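Local atomic coordinates of protein yciO (Escherichia coli, PDB entry 1K7J), a protein that is of unknown function but probably binds double-stranded RNA. Residues L72-L75 and S76-F80. Residues are numbered along the deposited sequence; the frame is centred on the assembly and turned at random.
Sequences LSEL and STYSF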
ATOM      1  N   LEU A  72      12.300  -5.155   3.480  1.00  9.84           N
ATOM      2  CA  LEU A  72      12.747  -4.366   4.622  1.00 10.33           C
ATOM      3  C   LEU A  72      13.861  -3.395   4.237  1.00  9.94           C
ATOM      4  O   LEU A  72      13.914  -2.279   4.749  1.00  9.17           O
ATOM      5  CB  LEU A  72      13.217  -5.289   5.756  1.00 11.86           C
ATOM      6  CG  LEU A  72      13.642  -4.607   7.060  1.00 12.89           C
ATOM      7  CD1 LEU A  72      12.495  -3.771   7.611  1.00 14.88           C
ATOM      8  CD2 LEU A  72      14.062  -5.663   8.073  1.00 13.21           C
ATOM      9  N   SER A  73      14.746  -3.811   3.336  1.00  9.84           N
ATOM     10  CA  SER A  73      15.836  -2.944   2.901  1.00  9.94           C
ATOM     11  C   SER A  73      15.280  -1.664   2.280  1.00  9.42           C
ATOM     12  O   SER A  73      15.712  -0.561   2.620  1.00 10.12           O
ATOM     13  CB  SER A  73      16.717  -3.664   1.878  1.00 10.38           C
ATOM     14  OG  SER A  73      17.722  -2.795   1.380  1.00 11.14           O
ATOM     15  N   GLU A  74      14.324  -1.810   1.367  1.00  9.24           N
ATOM     16  CA  GLU A  74      13.734  -0.641   0.727  1.00  9.27           C
ATOM     17  C   GLU A  74      12.977   0.187   1.755  1.00  9.18           C
ATOM     18  O   GLU A  74      13.026   1.414   1.735  1.00  9.15           O
ATOM     19  CB  GLU A  74      12.790  -1.054  -0.402  1.00  9.78           C
ATOM     20  CG  GLU A  74      12.189   0.144  -1.128  1.00  9.31           C
ATOM     21  CD  GLU A  74      11.651  -0.211  -2.498  1.00 10.94           C
ATOM     22  OE1 GLU A  74      10.552  -0.799  -2.585  1.00 11.35           O
ATOM     23  OE2 GLU A  74      12.340   0.094  -3.495  1.00 11.89           O
ATOM     24  N   LEU A  75      12.282  -0.488   2.663  1.00  9.19           N
ATOM     25  CA  LEU A  75      11.536   0.206   3.706  1.00  9.36           C
ATOM     26  C   LEU A  75      12.499   1.070   4.523  1.00  8.99           C
ATOM     27  O   LEU A  75      12.194   2.217   4.856  1.00  8.99           O
ATOM     28  CB  LEU A  75      10.831  -0.814   4.611  1.00  9.32           C
ATOM     29  CG  LEU A  75      10.001  -0.284   5.787  1.00  9.64           C
ATOM     30  CD1 LEU A  75       8.941  -1.318   6.161  1.00  8.69           C
ATOM     31  CD2 LEU A  75      10.902   0.026   6.981  1.00 10.12           C
ATOM     32  N   SER A  76      13.671   0.519   4.817  1.00  9.23           N
ATOM     33  CA  SER A  76      14.683   1.216   5.604  1.00  9.34           C
ATOM     34  C   SER A  76      15.364   2.354   4.854  1.00  9.54           C
ATOM     35  O   SER A  76      16.132   3.122   5.437  1.00 10.53           O
ATOM     36  CB  SER A  76      15.726   0.215   6.093  1.00  9.69           C
ATOM     37  OG  SER A  76      15.106  -0.783   6.886  1.00 10.14           O
ATOM     38  N   THR A  77      15.089   2.450   3.558  1.00  9.34           N
ATOM     39  CA  THR A  77      15.657   3.501   2.729  1.00  9.35           C
ATOM     40  C   THR A  77      14.717   4.704   2.746  1.00  9.10           C
ATOM     41  O   THR A  77      15.154   5.856   2.709  1.00  8.82           O
ATOM     42  CB  THR A  77      15.818   3.019   1.270  1.00  9.54           C
ATOM     43  OG1 THR A  77      16.664   1.862   1.239  1.00 10.25           O
ATOM     44  CG2 THR A  77      16.429   4.111   0.402  1.00 10.13           C
ATOM     45  N   TYR A  78      13.420   4.423   2.826  1.00  8.60           N
ATOM     46  CA  TYR A  78      12.410   5.471   2.816  1.00  8.89           C
ATOM     47  C   TYR A  78      11.887   5.920   4.176  1.00  8.63           C
ATOM     48  O   TYR A  78      11.094   6.852   4.250  1.00  8.37           O
ATOM     49  CB  TYR A  78      11.239   5.056   1.919  1.00  9.91           C
ATOM     50  CG  TYR A  78      11.598   5.084   0.450  1.00  9.80           C
ATOM     51  CD1 TYR A  78      12.420   4.104  -0.107  1.00 10.67           C
ATOM     52  CD2 TYR A  78      11.165   6.125  -0.369  1.00 10.71           C
ATOM     53  CE1 TYR A  78      12.808   4.164  -1.449  1.00 11.23           C
ATOM     54  CE2 TYR A  78      11.547   6.195  -1.707  1.00 11.25           C
ATOM     55  CZ  TYR A  78      12.367   5.215  -2.239  1.00 11.86           C
ATOM     56  OH  TYR A  78      12.746   5.293  -3.558  1.00 13.56           O
ATOM     57  N   SER A  79      12.315   5.267   5.249  1.00  8.43           N
ATOM     58  CA  SER A  79      11.876   5.670   6.581  1.00  8.86           C
ATOM     59  C   SER A  79      13.031   5.521   7.562  1.00  8.69           C
ATOM     60  O   SER A  79      13.990   4.795   7.296  1.00  8.65           O
ATOM     61  CB  SER A  79      10.675   4.832   7.043  1.00  9.15           C
ATOM     62  OG  SER A  79      10.997   3.458   7.134  1.00  9.47           O
ATOM     63  N   PHE A  80      12.948   6.228   8.685  1.00  9.28           N
ATOM     64  CA  PHE A  80      13.989   6.161   9.703  1.00  9.45           C
ATOM     65  C   PHE A  80      13.708   4.969  10.609  1.00  9.24           C
ATOM     66  O   PHE A  80      12.695   4.924  11.316  1.00  8.99           O
ATOM     67  CB  PHE A  80      14.024   7.458  10.510  1.00 10.03           C
ATOM     68  CG  PHE A  80      14.523   8.644   9.726  1.00 10.79           C
ATOM     69  CD1 PHE A  80      15.843   8.696   9.286  1.00 11.66           C
ATOM     70  CD2 PHE A  80      13.677   9.710   9.437  1.00 11.38           C
ATOM     71  CE1 PHE A  80      16.317   9.801   8.567  1.00 11.84           C
ATOM     72  CE2 PHE A  80      14.138  10.816   8.723  1.00 12.05           C
ATOM     73  CZ  PHE A  80      15.459  10.863   8.287  1.00 12.33           C
TER
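L72 and S76 are joined by an i to i+4 backbone hydrogen bond, S76 N to L72 O at 2.8 Å, the first across the two halves of the short helix 72-78. The regular pattern then relaxes: E74 O accepts from both Y78 N and T77 N, the latter an i to i+3 bond of 3-10 type at 2.9 Å. At L75 O the bonds from Y78 N and S79 N are both weak, and S79 is the first residue to leave helical backbone angles. Such a run illustrates how hydroxyl side chains fold back onto the carbonyls of a short helix, four residues back. The OG of S76, anti to its carbonyl carbon (chi1 -59°), donates a hydrogen bond to L72 O at 2.9 Å, from the face of the carbonyl plane opposite the backbone N-H, so that two donors of one residue grip a single oxygen. T77 OG1 likewise donates to S73 O, also at 2.9 Å. An alanine at S76 would probably lose the hydroxyl bond to L72 O, leaving that oxygen held from this residue by the backbone N-H. Within the YrdC-like fold, this helix follows strand 66-68, and its buried L75 packs on M89 of helix 83-90 and on M121 and L101 of the sheet. The chi1 of 62° tucks the S79 hydroxyl back over the preceding turn, where OG donates to L75 O at 2.9 Å from above the carbonyl plane, a bond of ordinary length to an oxygen whose backbone bonds are weak; the same OG lies 3.4 Å from L75 CD2. E74 lays its CG 4.1 Å from Y78 CE1, with carboxylate and ring planes almost perpendicular; the E74 carbonyl oxygen sits at the ring edge, 3.3 Å from Y78 CD1, while E74 OE1 turns back to the backbone N of R70.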